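PDB 2HTA: putative enzyme related to aldose 1-epimerase from Salmonella typhimurium, which probably interconverts the alpha and beta anomers of glucose 6-phosphate and related hexose 6-phosphates, as a sugar-phosphate mutarotase of the galactose mutarotase-like superfamily. Local coordinates for residues P24-L29 with R35-D40; D42-D47 with V130-E135; Q58-L63 with L152-K157; S233-A238 with V279-V284. One frame throughout, in Å; residues are numbered along the deposited sequence.

Interaction 1: residues P24-L29 with R35-D40; sequences PVIEQL and RRQLDD
Ile26 and Glu27 meet the guanidinium of Arg35 from two directions. The CG2 methyl of Ile26 lies over one face, 3.3 Å from the plane and displaced from its middle, while Glu27 OE1 sits at the edge, in that plane. The carboxylate is turned 67° from the guanidinium. Glu27 OE1 receives Arg35 NH2 at 2.7 Å, on its anti side but lifted 33° out of the carboxylate plane, and Arg35 NE more weakly, forming a salt bridge. A bend at chi3 (67°) turns the charged end of Arg35 back across the Glu27 carboxylate. Over one face of the Arg36 guanidinium, Val25 places CG2 near the rim; the polar end of Arg36 is bonded to Ser34.

The backbones form a classic beta bulge: Ile26 N, at 2.8 Å, and, more weakly, Glu27 N both donate to Arg35 O, while Arg35 N returns a bond to Glu27 O. A water bridges Pro24 O and Gln37 N. Arg35 and Glu27 suit this partly exposed margin, because their aliphatic stems pack while their charges pair.

Short strand 27-28 forms a hairpin with strand 33-38 in a five-stranded antiparallel sheet. Strand 33-38 also pairs with strand 41-48, where Asp42 gives Arg35 a second carboxylate partner.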
loop_
_atom_site.group_PDB
_atom_site.type_symbol
_atom_site.label_atom_id
_atom_site.label_comp_id
_atom_site.label_asym_id
_atom_site.label_seq_id
_atom_site.Cartn_x
_atom_site.Cartn_y
_atom_site.Cartn_z
ATOM N N PRO A 24 8.420 -4.577 -22.672
ATOM C CA PRO A 24 8.150 -5.758 -23.494
ATOM C C PRO A 24 7.501 -6.843 -22.642
ATOM O O PRO A 24 7.833 -6.965 -21.458
ATOM C CB PRO A 24 9.555 -6.259 -23.891
ATOM C CG PRO A 24 10.436 -5.184 -23.631
ATOM C CD PRO A 24 9.864 -4.278 -22.616
ATOM N N VAL A 25 6.609 -7.616 -23.224
ATOM C CA VAL A 25 6.067 -8.789 -22.574
ATOM C C VAL A 25 7.072 -9.937 -22.618
ATOM O O VAL A 25 7.496 -10.331 -23.690
ATOM C CB VAL A 25 4.769 -9.234 -23.269
ATOM C CG1 VAL A 25 4.357 -10.648 -22.814
ATOM C CG2 VAL A 25 3.702 -8.179 -23.030
ATOM N N ILE A 26 7.457 -10.470 -21.441
ATOM C CA ILE A 26 8.340 -11.629 -21.380
ATOM C C ILE A 26 7.551 -12.909 -21.420
ATOM O O ILE A 26 7.930 -13.873 -22.097
ATOM C CB ILE A 26 9.224 -11.608 -20.142
ATOM C CG1 ILE A 26 10.050 -10.314 -20.154
ATOM C CG2 ILE A 26 10.093 -12.916 -20.072
ATOM C CD1 ILE A 26 10.839 -10.072 -18.860
ATOM N N GLU A 27 6.432 -12.938 -20.688
ATOM C CA GLU A 27 5.489 -14.020 -20.822
ATOM C C GLU A 27 4.070 -13.500 -20.755
ATOM O O GLU A 27 3.744 -12.688 -19.889
ATOM C CB GLU A 27 5.688 -15.151 -19.812
ATOM C CG GLU A 27 6.210 -14.711 -18.535
ATOM C CD GLU A 27 6.476 -15.851 -17.625
ATOM O OE1 GLU A 27 7.650 -16.236 -17.537
ATOM O OE2 GLU A 27 5.518 -16.373 -17.031
ATOM N N GLN A 28 3.263 -13.967 -21.685
ATOM C CA GLN A 28 1.867 -13.637 -21.719
ATOM C C GLN A 28 1.183 -14.698 -20.857
ATOM O O GLN A 28 1.113 -15.866 -21.250
ATOM C CB GLN A 28 1.337 -13.736 -23.138
ATOM C CG GLN A 28 -0.062 -13.061 -23.325
ATOM C CD GLN A 28 0.026 -11.538 -23.199
ATOM O OE1 GLN A 28 0.922 -10.904 -23.778
ATOM N NE2 GLN A 28 -0.932 -10.939 -22.486
ATOM N N LEU A 29 0.657 -14.316 -19.698
ATOM C CA LEU A 29 -0.034 -15.326 -18.824
ATOM C C LEU A 29 -1.443 -15.610 -19.337
ATOM O O LEU A 29 -1.874 -16.777 -19.391
ATOM C CB LEU A 29 -0.093 -14.844 -17.355
ATOM C CG LEU A 29 1.237 -14.906 -16.554
ATOM C CD1 LEU A 29 2.124 -13.725 -16.781
ATOM C CD2 LEU A 29 0.908 -14.961 -15.017
ATOM N N ARG A 35 3.864 -11.068 -17.646
ATOM C CA ARG A 35 5.081 -10.746 -16.903
ATOM C C ARG A 35 6.086 -9.893 -17.708
ATOM O O ARG A 35 6.347 -10.142 -18.916
ATOM C CB ARG A 35 5.793 -11.989 -16.393
ATOM C CG ARG A 35 7.172 -11.558 -15.781
ATOM C CD ARG A 35 7.941 -12.624 -15.080
ATOM N NE ARG A 35 8.445 -13.720 -15.928
ATOM C CZ ARG A 35 9.677 -13.849 -16.423
ATOM N NH1 ARG A 35 10.625 -12.925 -16.258
ATOM N NH2 ARG A 35 9.934 -14.949 -17.143
ATOM N N ARG A 36 6.643 -8.872 -17.051
ATOM C CA ARG A 36 7.616 -7.981 -17.678
ATOM C C ARG A 36 8.701 -7.802 -16.637
ATOM O O ARG A 36 8.617 -8.381 -15.545
ATOM C CB ARG A 36 6.948 -6.643 -18.028
ATOM C CG ARG A 36 5.575 -6.883 -18.674
ATOM C CD ARG A 36 5.069 -5.684 -19.477
ATOM N NE ARG A 36 3.657 -5.843 -19.836
ATOM C CZ ARG A 36 2.989 -4.917 -20.493
ATOM N NH1 ARG A 36 3.657 -3.847 -20.908
ATOM N NH2 ARG A 36 1.675 -5.063 -20.765
ATOM N N GLN A 37 9.719 -7.017 -16.970
ATOM C CA GLN A 37 10.821 -6.835 -16.044
ATOM C C GLN A 37 11.311 -5.438 -16.078
ATOM O O GLN A 37 11.488 -4.859 -17.141
ATOM C CB GLN A 37 11.980 -7.834 -16.334
ATOM C CG GLN A 37 13.093 -7.802 -15.232
ATOM C CD GLN A 37 14.232 -8.793 -15.492
ATOM O OE1 GLN A 37 14.116 -9.675 -16.347
ATOM N NE2 GLN A 37 15.334 -8.651 -14.750
ATOM N N LEU A 38 11.515 -4.846 -14.897
ATOM C CA LEU A 38 12.130 -3.533 -14.830
ATOM C C LEU A 38 13.365 -3.629 -13.914
ATOM O O LEU A 38 13.265 -4.016 -12.738
ATOM C CB LEU A 38 11.158 -2.501 -14.321
ATOM C CG LEU A 38 11.552 -1.008 -14.451
ATOM C CD1 LEU A 38 11.971 -0.560 -15.895
ATOM C CD2 LEU A 38 10.445 -0.195 -13.944
ATOM N N ASP A 39 14.536 -3.328 -14.487
ATOM C CA ASP A 39 15.821 -3.524 -13.770
ATOM C C ASP A 39 15.876 -4.928 -13.169
ATOM O O ASP A 39 15.786 -5.914 -13.922
ATOM C CB ASP A 39 16.014 -2.401 -12.754
ATOM C CG ASP A 39 17.496 -2.178 -12.387
ATOM O OD1 ASP A 39 18.357 -2.945 -12.868
ATOM O OD2 ASP A 39 17.807 -1.270 -11.553
ATOM N N ASP A 40 15.989 -5.051 -11.840
ATOM C CA ASP A 40 16.068 -6.359 -11.192
ATOM C C ASP A 40 14.719 -7.113 -11.103
ATOM O O ASP A 40 14.717 -8.327 -10.902
ATOM C CB ASP A 40 16.532 -6.237 -9.746
ATOM C CG ASP A 40 18.017 -5.963 -9.591
ATOM O OD1 ASP A 40 18.761 -6.021 -10.594
ATOM O OD2 ASP A 40 18.440 -5.692 -8.435
HETATM O O HOH W 1 9.874 -6.430 -19.837
#

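Interaction 2: residues D42-D47 with V130-E135; sequences DLIVVD and VMLTFE
Val46 and Val130 meet end to end through their methyls, with Val46 CG1 3.7 Å from Val130 CG2. The Val46 methyl is placed there by a chi1 of 176°, which sets CG1 anti to the backbone N. One step along, Ile44 and Leu132 do not meet end on. They pass flank to flank, pointing opposite ways, and touch through Ile44 CG2 and Leu132 CD2 at 4.0 Å. The other branch of Ile44 comes to the rim of the Phe134 ring: its CG1 lies near the ring plane, 4.3 Å from CE2. Ile44 therefore fits between Leu132 and Phe134, one branch for each.

The backbones run nearly antiparallel, at 166°, but their axes stay 9.9 Å apart, so side chains alone bridge the gap. Beta-branched valine and isoleucine suit extended strands and present compact methyl bumps; the longer leucine and the broad phenylalanine help span the greater separation near Ile44. The five touching residues are all buried and apolar, as befits an interior seam.

Strand 41-48 belongs to the five-stranded sheet and strand 130-137 to the nine-stranded one, so the contact packs one sheet against the other. Leu33 adjoins Ile44 and Val46, Leu120 adjoins Leu132 and Phe134, and Phe55 meets the Phe134 ring.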
loop_
_atom_site.group_PDB
_atom_site.type_symbol
_atom_site.label_atom_id
_atom_site.label_comp_id
_atom_site.label_asym_id
_atom_site.label_seq_id
_atom_site.Cartn_x
_atom_site.Cartn_y
_atom_site.Cartn_z
ATOM N N ASP A 42 10.826 -8.661 -11.474
ATOM C CA ASP A 42 9.785 -9.199 -12.298
ATOM C C ASP A 42 8.463 -8.521 -11.911
ATOM O O ASP A 42 8.189 -8.392 -10.723
ATOM C CB ASP A 42 9.689 -10.676 -12.065
ATOM C CG ASP A 42 10.787 -11.415 -12.807
ATOM O OD1 ASP A 42 11.234 -10.907 -13.868
ATOM O OD2 ASP A 42 11.199 -12.478 -12.331
ATOM N N LEU A 43 7.722 -8.043 -12.916
ATOM C CA LEU A 43 6.427 -7.342 -12.708
ATOM C C LEU A 43 5.282 -8.144 -13.356
ATOM O O LEU A 43 5.479 -8.763 -14.397
ATOM C CB LEU A 43 6.420 -5.933 -13.353
ATOM C CG LEU A 43 7.632 -5.068 -12.981
ATOM C CD1 LEU A 43 7.521 -3.650 -13.569
ATOM C CD2 LEU A 43 7.753 -4.976 -11.428
ATOM N N ILE A 44 4.119 -8.123 -12.723
ATOM C CA ILE A 44 2.893 -8.652 -13.295
ATOM C C ILE A 44 2.023 -7.461 -13.684
ATOM O O ILE A 44 1.684 -6.614 -12.856
ATOM C CB ILE A 44 2.137 -9.579 -12.304
ATOM C CG1 ILE A 44 3.063 -10.715 -11.766
ATOM C CG2 ILE A 44 0.814 -10.047 -12.946
ATOM C CD1 ILE A 44 3.564 -11.730 -12.854
ATOM N N VAL A 45 1.686 -7.385 -14.976
ATOM C CA VAL A 45 1.031 -6.225 -15.508
ATOM C C VAL A 45 -0.363 -6.628 -16.034
ATOM O O VAL A 45 -0.478 -7.561 -16.816
ATOM C CB VAL A 45 1.857 -5.545 -16.640
ATOM C CG1 VAL A 45 1.078 -4.379 -17.210
ATOM C CG2 VAL A 45 3.271 -5.076 -16.127
ATOM N N VAL A 46 -1.386 -5.927 -15.554
ATOM C CA VAL A 46 -2.765 -6.125 -15.944
ATOM C C VAL A 46 -3.095 -5.009 -16.947
ATOM O O VAL A 46 -3.117 -3.819 -16.621
ATOM C CB VAL A 46 -3.739 -5.988 -14.714
ATOM C CG1 VAL A 46 -5.242 -6.096 -15.166
ATOM C CG2 VAL A 46 -3.435 -7.034 -13.627
ATOM N N ASP A 47 -3.356 -5.388 -18.193
ATOM C CA ASP A 47 -3.769 -4.384 -19.152
ATOM C C ASP A 47 -5.122 -4.906 -19.686
ATOM O O ASP A 47 -5.169 -5.720 -20.626
ATOM C CB ASP A 47 -2.716 -4.307 -20.264
ATOM C CG ASP A 47 -3.043 -3.246 -21.326
ATOM O OD1 ASP A 47 -4.176 -2.714 -21.373
ATOM O OD2 ASP A 47 -2.149 -2.950 -22.154
ATOM N N VAL A 130 -9.767 -8.358 -12.813
ATOM C CA VAL A 130 -8.889 -9.502 -12.587
ATOM C C VAL A 130 -8.734 -9.739 -11.082
ATOM O O VAL A 130 -8.750 -8.772 -10.305
ATOM C CB VAL A 130 -7.478 -9.263 -13.213
ATOM C CG1 VAL A 130 -6.613 -10.511 -13.071
ATOM C CG2 VAL A 130 -7.598 -8.940 -14.698
ATOM N N MET A 131 -8.641 -10.995 -10.678
ATOM C CA MET A 131 -8.331 -11.339 -9.266
ATOM C C MET A 131 -7.003 -12.017 -9.242
ATOM O O MET A 131 -6.755 -12.852 -10.119
ATOM C CB MET A 131 -9.357 -12.373 -8.739
ATOM C CG MET A 131 -10.829 -11.912 -8.692
ATOM S SD MET A 131 -11.869 -13.376 -8.152
ATOM C CE MET A 131 -11.100 -13.819 -6.562
ATOM N N LEU A 132 -6.168 -11.750 -8.224
ATOM C CA LEU A 132 -4.847 -12.391 -8.175
ATOM C C LEU A 132 -4.540 -12.759 -6.725
ATOM O O LEU A 132 -4.917 -12.016 -5.806
ATOM C CB LEU A 132 -3.739 -11.418 -8.624
ATOM C CG LEU A 132 -3.780 -10.782 -10.027
ATOM C CD1 LEU A 132 -4.572 -9.489 -9.952
ATOM C CD2 LEU A 132 -2.324 -10.476 -10.438
ATOM N N THR A 133 -3.857 -13.893 -6.546
ATOM C CA THR A 133 -3.426 -14.317 -5.204
ATOM C C THR A 133 -1.934 -14.527 -5.259
ATOM O O THR A 133 -1.458 -15.312 -6.066
ATOM C CB THR A 133 -4.039 -15.607 -4.830
ATOM O OG1 THR A 133 -5.470 -15.461 -4.813
ATOM C CG2 THR A 133 -3.596 -15.986 -3.435
ATOM N N PHE A 134 -1.216 -13.846 -4.372
ATOM C CA PHE A 134 0.241 -13.998 -4.230
ATOM C C PHE A 134 0.498 -14.708 -2.906
ATOM O O PHE A 134 -0.266 -14.548 -1.919
ATOM C CB PHE A 134 0.906 -12.610 -4.212
ATOM C CG PHE A 134 0.812 -11.864 -5.502
ATOM C CD1 PHE A 134 -0.310 -11.021 -5.793
ATOM C CD2 PHE A 134 1.807 -12.002 -6.457
ATOM C CE1 PHE A 134 -0.360 -10.298 -7.026
ATOM C CE2 PHE A 134 1.753 -11.263 -7.660
ATOM C CZ PHE A 134 0.691 -10.433 -7.942
ATOM N N GLU A 135 1.600 -15.463 -2.837
ATOM C CA GLU A 135 1.892 -16.192 -1.588
ATOM C C GLU A 135 3.372 -15.978 -1.195
ATOM O O GLU A 135 4.255 -16.042 -2.055
ATOM C CB GLU A 135 1.673 -17.678 -1.848
ATOM C CG GLU A 135 1.929 -18.537 -0.610
ATOM C CD GLU A 135 1.639 -20.007 -0.904
ATOM O OE1 GLU A 135 2.465 -20.670 -1.541
ATOM O OE2 GLU A 135 0.551 -20.481 -0.562
#

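Interaction 3: residues Q58-L63 with L152-K157; sequences QGAHLL and LLARFK
Phe156 brings the far end of its ring up to the backbone of Ala60, with Phe156 CZ 3.4 Å from Ala60 O. This is the closest approach between the two segments. The same ring also meets Leu62, whose CB lies 3.9 Å from Phe156 CE2. A chi1 of -63° holds Phe156 CG anti to its own carbonyl carbon, which carries the ring across to Ala60 O and Leu62 CB. Its breadth lets a single side chain touch two residues of the 58-63 segment.

Beyond this close part the contact is looser. Ala60 CB and Ala154 CB face each other at 4.2 Å, and Ala60 CB is 4.5 Å from Phe156 CE1. Two small side chains suit a place where Ala60 CA and Ala154 CA come within 7.0 Å; between Leu62 CA and Phe156 CA the separation grows to 8.7 Å, and the larger ring spans it. The looser, solvent-facing side is that of exposed Lys157 and partly exposed Arg155, which forms a salt bridge with Glu167. The touching residues themselves are buried. Phe134 packs beside Ala60, and Phe55 meets the Phe156 ring edge-to-face.

From Ala154 to Lys157, small or apolar residues facing the 58-63 segment alternate with charged ones, as on a strand with one face in the core. Here the pattern helps join strand 61-67 of the five-stranded sheet to the nine-stranded antiparallel sheet, within the beta-sandwich fold of the galactose mutarotase superfamily.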
loop_
_atom_site.group_PDB
_atom_site.type_symbol
_atom_site.label_atom_id
_atom_site.label_comp_id
_atom_site.label_asym_id
_atom_site.label_seq_id
_atom_site.Cartn_x
_atom_site.Cartn_y
_atom_site.Cartn_z
ATOM N N GLN A 58 8.159 -8.991 -6.033
ATOM C CA GLN A 58 8.799 -8.594 -4.766
ATOM C C GLN A 58 7.846 -7.799 -3.891
ATOM O O GLN A 58 7.392 -6.714 -4.273
ATOM C CB GLN A 58 10.085 -7.805 -5.033
ATOM C CG GLN A 58 10.802 -7.406 -3.764
ATOM C CD GLN A 58 12.160 -6.882 -4.113
ATOM O OE1 GLN A 58 13.045 -7.648 -4.441
ATOM N NE2 GLN A 58 12.317 -5.589 -4.067
ATOM N N GLY A 59 7.510 -8.327 -2.715
ATOM C CA GLY A 59 6.527 -7.672 -1.877
ATOM C C GLY A 59 5.061 -7.811 -2.282
ATOM O O GLY A 59 4.208 -7.120 -1.690
ATOM N N ALA A 60 4.748 -8.675 -3.256
ATOM C CA ALA A 60 3.401 -8.689 -3.886
ATOM C C ALA A 60 2.880 -7.263 -3.910
ATOM O O ALA A 60 1.800 -6.964 -3.359
ATOM C CB ALA A 60 2.436 -9.576 -3.094
ATOM N N HIS A 61 3.681 -6.373 -4.481
ATOM C CA HIS A 61 3.534 -4.941 -4.274
ATOM C C HIS A 61 2.711 -4.348 -5.402
ATOM O O HIS A 61 3.156 -4.262 -6.551
ATOM C CB HIS A 61 4.928 -4.289 -4.270
ATOM C CG HIS A 61 4.967 -2.912 -3.664
ATOM N ND1 HIS A 61 5.797 -2.587 -2.599
ATOM C CD2 HIS A 61 4.352 -1.753 -4.026
ATOM C CE1 HIS A 61 5.638 -1.304 -2.303
ATOM N NE2 HIS A 61 4.760 -0.780 -3.154
ATOM N N LEU A 62 1.493 -3.943 -5.068
ATOM C CA LEU A 62 0.665 -3.248 -6.037
ATOM C C LEU A 62 1.297 -1.877 -6.304
ATOM O O LEU A 62 1.374 -1.055 -5.443
ATOM C CB LEU A 62 -0.767 -3.126 -5.473
ATOM C CG LEU A 62 -1.789 -2.373 -6.352
ATOM C CD1 LEU A 62 -2.034 -2.998 -7.740
ATOM C CD2 LEU A 62 -3.125 -2.277 -5.537
ATOM N N LEU A 63 1.728 -1.652 -7.530
ATOM C CA LEU A 63 2.432 -0.428 -7.935
ATOM C C LEU A 63 1.484 0.640 -8.463
ATOM O O LEU A 63 1.725 1.842 -8.263
ATOM C CB LEU A 63 3.366 -0.776 -9.105
ATOM C CG LEU A 63 4.369 -1.904 -8.841
ATOM C CD1 LEU A 63 5.197 -2.292 -10.040
ATOM C CD2 LEU A 63 5.284 -1.441 -7.676
ATOM N N LEU A 152 1.889 -16.336 3.994
ATOM C CA LEU A 152 1.194 -15.078 3.895
ATOM C C LEU A 152 0.591 -15.050 2.494
ATOM O O LEU A 152 1.280 -15.421 1.522
ATOM C CB LEU A 152 2.209 -13.937 3.940
ATOM C CG LEU A 152 2.271 -12.844 4.975
ATOM C CD1 LEU A 152 3.205 -11.662 4.463
ATOM C CD2 LEU A 152 0.912 -12.321 5.441
ATOM N N LEU A 153 -0.703 -14.718 2.413
ATOM C CA LEU A 153 -1.407 -14.575 1.151
ATOM C C LEU A 153 -1.866 -13.148 0.959
ATOM O O LEU A 153 -2.388 -12.550 1.891
ATOM C CB LEU A 153 -2.650 -15.497 1.080
ATOM C CG LEU A 153 -2.191 -16.953 1.145
ATOM C CD1 LEU A 153 -3.155 -17.888 1.751
ATOM C CD2 LEU A 153 -1.782 -17.440 -0.247
ATOM N N ALA A 154 -1.693 -12.610 -0.244
ATOM C CA ALA A 154 -2.195 -11.259 -0.576
ATOM C C ALA A 154 -3.133 -11.496 -1.769
ATOM O O ALA A 154 -2.694 -11.997 -2.816
ATOM C CB ALA A 154 -1.065 -10.307 -0.950
ATOM N N ARG A 155 -4.406 -11.218 -1.570
ATOM C CA ARG A 155 -5.429 -11.401 -2.624
ATOM C C ARG A 155 -5.870 -10.044 -3.047
ATOM O O ARG A 155 -6.173 -9.208 -2.181
ATOM C CB ARG A 155 -6.605 -12.203 -2.058
ATOM C CG ARG A 155 -6.210 -13.603 -1.551
ATOM C CD ARG A 155 -7.448 -14.378 -1.137
ATOM N NE ARG A 155 -7.177 -15.801 -1.024
ATOM C CZ ARG A 155 -6.838 -16.403 0.113
ATOM N NH1 ARG A 155 -6.602 -17.714 0.133
ATOM N NH2 ARG A 155 -6.779 -15.700 1.233
ATOM N N PHE A 156 -5.841 -9.786 -4.359
ATOM C CA PHE A 156 -6.226 -8.520 -4.949
ATOM C C PHE A 156 -7.401 -8.696 -5.881
ATOM O O PHE A 156 -7.497 -9.729 -6.532
ATOM C CB PHE A 156 -5.091 -7.979 -5.796
ATOM C CG PHE A 156 -3.866 -7.678 -5.000
ATOM C CD1 PHE A 156 -2.958 -8.693 -4.710
ATOM C CD2 PHE A 156 -3.673 -6.395 -4.477
ATOM C CE1 PHE A 156 -1.781 -8.399 -3.924
ATOM C CE2 PHE A 156 -2.487 -6.105 -3.734
ATOM C CZ PHE A 156 -1.588 -7.112 -3.460
ATOM N N LYS A 157 -8.271 -7.697 -5.949
ATOM C CA LYS A 157 -9.327 -7.627 -7.000
ATOM C C LYS A 157 -9.157 -6.284 -7.675
ATOM O O LYS A 157 -9.276 -5.273 -7.009
ATOM C CB LYS A 157 -10.698 -7.736 -6.338
ATOM C CG LYS A 157 -10.905 -9.037 -5.663
ATOM C CD LYS A 157 -12.432 -9.235 -5.422
ATOM C CE LYS A 157 -12.731 -10.592 -4.830
ATOM N NZ LYS A 157 -14.190 -10.663 -4.525
#

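Interaction 4: residues S233-A238 with V279-V284; sequences SVIHDA and VCVETV
Val279 and Val281 pack against Ile235 between two sheets of the galactose mutarotase-like beta-sandwich. Strand 278-286 and strand 232-237 run almost antiparallel, at 172°, yet their axes lie 9.5 Å apart, too far for backbone pairing, and side chains fill the interval.

Along the second strand, Val279 comes first. Its chi1 of 65° sets CG1 astride the backbone, flanked by N and C, and this methyl meets Ile235 CD1 at 4.0 Å, the two side chains coming together tip to tip. Cys280 turns the other way, toward His179 and Tyr181 on strand 172-183. Val281 returns to the interface and divides its branches: CG2 touches Ile235 CD1 at 3.7 Å, while CG1 is directed to Ser233. Glu282, a probable active-site residue, makes no contact with 233-238 and packs instead against His179, which probably shares that site.

The alternation explains the choice of residues. Valines supply compact, branched apolar surface on the packing side, whereas Cys280 and Glu282 both lie against His179, so that one strand serves the core and the probable active site together. Isoleucine suits position 235 because its longer branch bridges the gap and ends between two valines, touching a methyl of each. Ser233 is small enough to sit beside Val281, and its hydroxyl, buried here, is satisfied by a hydrogen bond with His248. The methyl Val281 CG1 rests 3.7 Å from both Ser233 CB and Ser233 OG.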
loop_
_atom_site.group_PDB
_atom_site.type_symbol
_atom_site.label_atom_id
_atom_site.label_comp_id
_atom_site.label_asym_id
_atom_site.label_seq_id
_atom_site.Cartn_x
_atom_site.Cartn_y
_atom_site.Cartn_z
ATOM N N SER A 233 -12.399 6.101 5.115
ATOM C CA SER A 233 -11.735 7.384 5.029
ATOM C C SER A 233 -12.056 8.000 3.677
ATOM O O SER A 233 -12.099 7.289 2.676
ATOM C CB SER A 233 -10.192 7.226 5.110
ATOM O OG SER A 233 -9.762 6.442 6.242
ATOM N N VAL A 234 -12.241 9.316 3.607
ATOM C CA VAL A 234 -12.508 9.903 2.299
ATOM C C VAL A 234 -11.451 10.956 2.013
ATOM O O VAL A 234 -11.282 11.902 2.815
ATOM C CB VAL A 234 -13.901 10.552 2.235
ATOM C CG1 VAL A 234 -14.132 11.203 0.833
ATOM C CG2 VAL A 234 -15.001 9.548 2.613
ATOM N N ILE A 235 -10.736 10.785 0.899
ATOM C CA ILE A 235 -9.711 11.765 0.452
ATOM C C ILE A 235 -10.438 12.717 -0.528
ATOM O O ILE A 235 -11.017 12.248 -1.526
ATOM C CB ILE A 235 -8.530 11.118 -0.311
ATOM C CG1 ILE A 235 -7.917 10.003 0.580
ATOM C CG2 ILE A 235 -7.494 12.212 -0.832
ATOM C CD1 ILE A 235 -6.878 9.128 -0.117
ATOM N N HIS A 236 -10.432 14.003 -0.220
ATOM C CA HIS A 236 -11.128 14.989 -1.078
ATOM C C HIS A 236 -10.068 15.704 -1.877
ATOM O O HIS A 236 -9.206 16.350 -1.284
ATOM C CB HIS A 236 -11.845 15.995 -0.184
ATOM C CG HIS A 236 -12.794 15.359 0.780
ATOM N ND1 HIS A 236 -14.139 15.281 0.543
ATOM C CD2 HIS A 236 -12.587 14.787 1.993
ATOM C CE1 HIS A 236 -14.736 14.670 1.558
ATOM N NE2 HIS A 236 -13.806 14.354 2.453
ATOM N N ASP A 237 -10.176 15.647 -3.220
ATOM C CA ASP A 237 -9.180 16.218 -4.103
ATOM C C ASP A 237 -9.817 17.192 -5.091
ATOM O O ASP A 237 -10.388 16.767 -6.078
ATOM C CB ASP A 237 -8.484 15.110 -4.902
ATOM C CG ASP A 237 -7.293 15.627 -5.714
ATOM O OD1 ASP A 237 -7.139 16.852 -6.003
ATOM O OD2 ASP A 237 -6.499 14.779 -6.090
ATOM N N ALA A 238 -9.730 18.476 -4.791
ATOM C CA ALA A 238 -10.343 19.529 -5.607
ATOM C C ALA A 238 -9.622 19.642 -6.958
ATOM O O ALA A 238 -10.264 19.918 -7.999
ATOM C CB ALA A 238 -10.291 20.877 -4.848
ATOM N N VAL A 279 -0.855 11.394 -0.840
ATOM C CA VAL A 279 -1.101 11.307 0.594
ATOM C C VAL A 279 -1.212 9.811 0.880
ATOM O O VAL A 279 -1.784 9.064 0.066
ATOM C CB VAL A 279 -2.389 12.060 1.038
ATOM C CG1 VAL A 279 -3.684 11.440 0.441
ATOM C CG2 VAL A 279 -2.543 12.141 2.531
ATOM N N CYS A 280 -0.641 9.390 2.010
ATOM C CA CYS A 280 -0.837 8.012 2.455
ATOM C C CYS A 280 -1.980 7.886 3.404
ATOM O O CYS A 280 -2.032 8.601 4.414
ATOM C CB CYS A 280 0.437 7.424 3.094
ATOM S SG CYS A 280 1.727 7.135 1.896
ATOM N N VAL A 281 -2.895 6.953 3.093
ATOM C CA VAL A 281 -3.994 6.614 4.002
ATOM C C VAL A 281 -3.937 5.086 4.131
ATOM O O VAL A 281 -4.296 4.328 3.189
ATOM C CB VAL A 281 -5.417 7.123 3.492
ATOM C CG1 VAL A 281 -6.590 6.583 4.394
ATOM C CG2 VAL A 281 -5.465 8.683 3.304
ATOM N N GLU A 282 -3.441 4.637 5.291
ATOM C CA GLU A 282 -2.976 3.267 5.477
ATOM C C GLU A 282 -3.952 2.499 6.353
ATOM O O GLU A 282 -4.430 3.044 7.355
ATOM C CB GLU A 282 -1.613 3.314 6.191
ATOM C CG GLU A 282 -0.649 4.275 5.494
ATOM C CD GLU A 282 0.671 4.398 6.237
ATOM O OE1 GLU A 282 1.028 3.486 6.992
ATOM O OE2 GLU A 282 1.369 5.398 6.006
ATOM N N THR A 283 -4.207 1.248 6.011
ATOM C CA THR A 283 -4.993 0.334 6.880
ATOM C C THR A 283 -4.021 -0.348 7.798
ATOM O O THR A 283 -3.081 -1.018 7.333
ATOM C CB THR A 283 -5.716 -0.744 6.069
ATOM O OG1 THR A 283 -6.545 -0.107 5.086
ATOM C CG2 THR A 283 -6.604 -1.559 6.975
ATOM N N VAL A 284 -4.247 -0.224 9.097
ATOM C CA VAL A 284 -3.163 -0.524 10.063
ATOM C C VAL A 284 -3.633 -1.366 11.236
ATOM O O VAL A 284 -4.741 -1.196 11.716
ATOM C CB VAL A 284 -2.497 0.806 10.555
ATOM C CG1 VAL A 284 -1.453 0.576 11.697
ATOM C CG2 VAL A 284 -1.819 1.583 9.376
#

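From the N terminus, interaction 1 closes a short hairpin loop at the edge of the five-stranded sheet before interaction 2 opens on the next strand. Interaction 2 then closes a long loop from 42-47 to 130-135, and interaction 3 starts inside that loop and ends beyond it, so the two cross. They tie the five-stranded sheet to the nine-stranded one, and they touch directly: strands 130-137 and 151-158 are neighbours, and Phe134 packs on Phe156. Interaction 4 follows in series on the opposite side of the chain's centre, about 20 Å from interaction 3 between centres, joining the nine-stranded sheet to the sheet bearing Glu282.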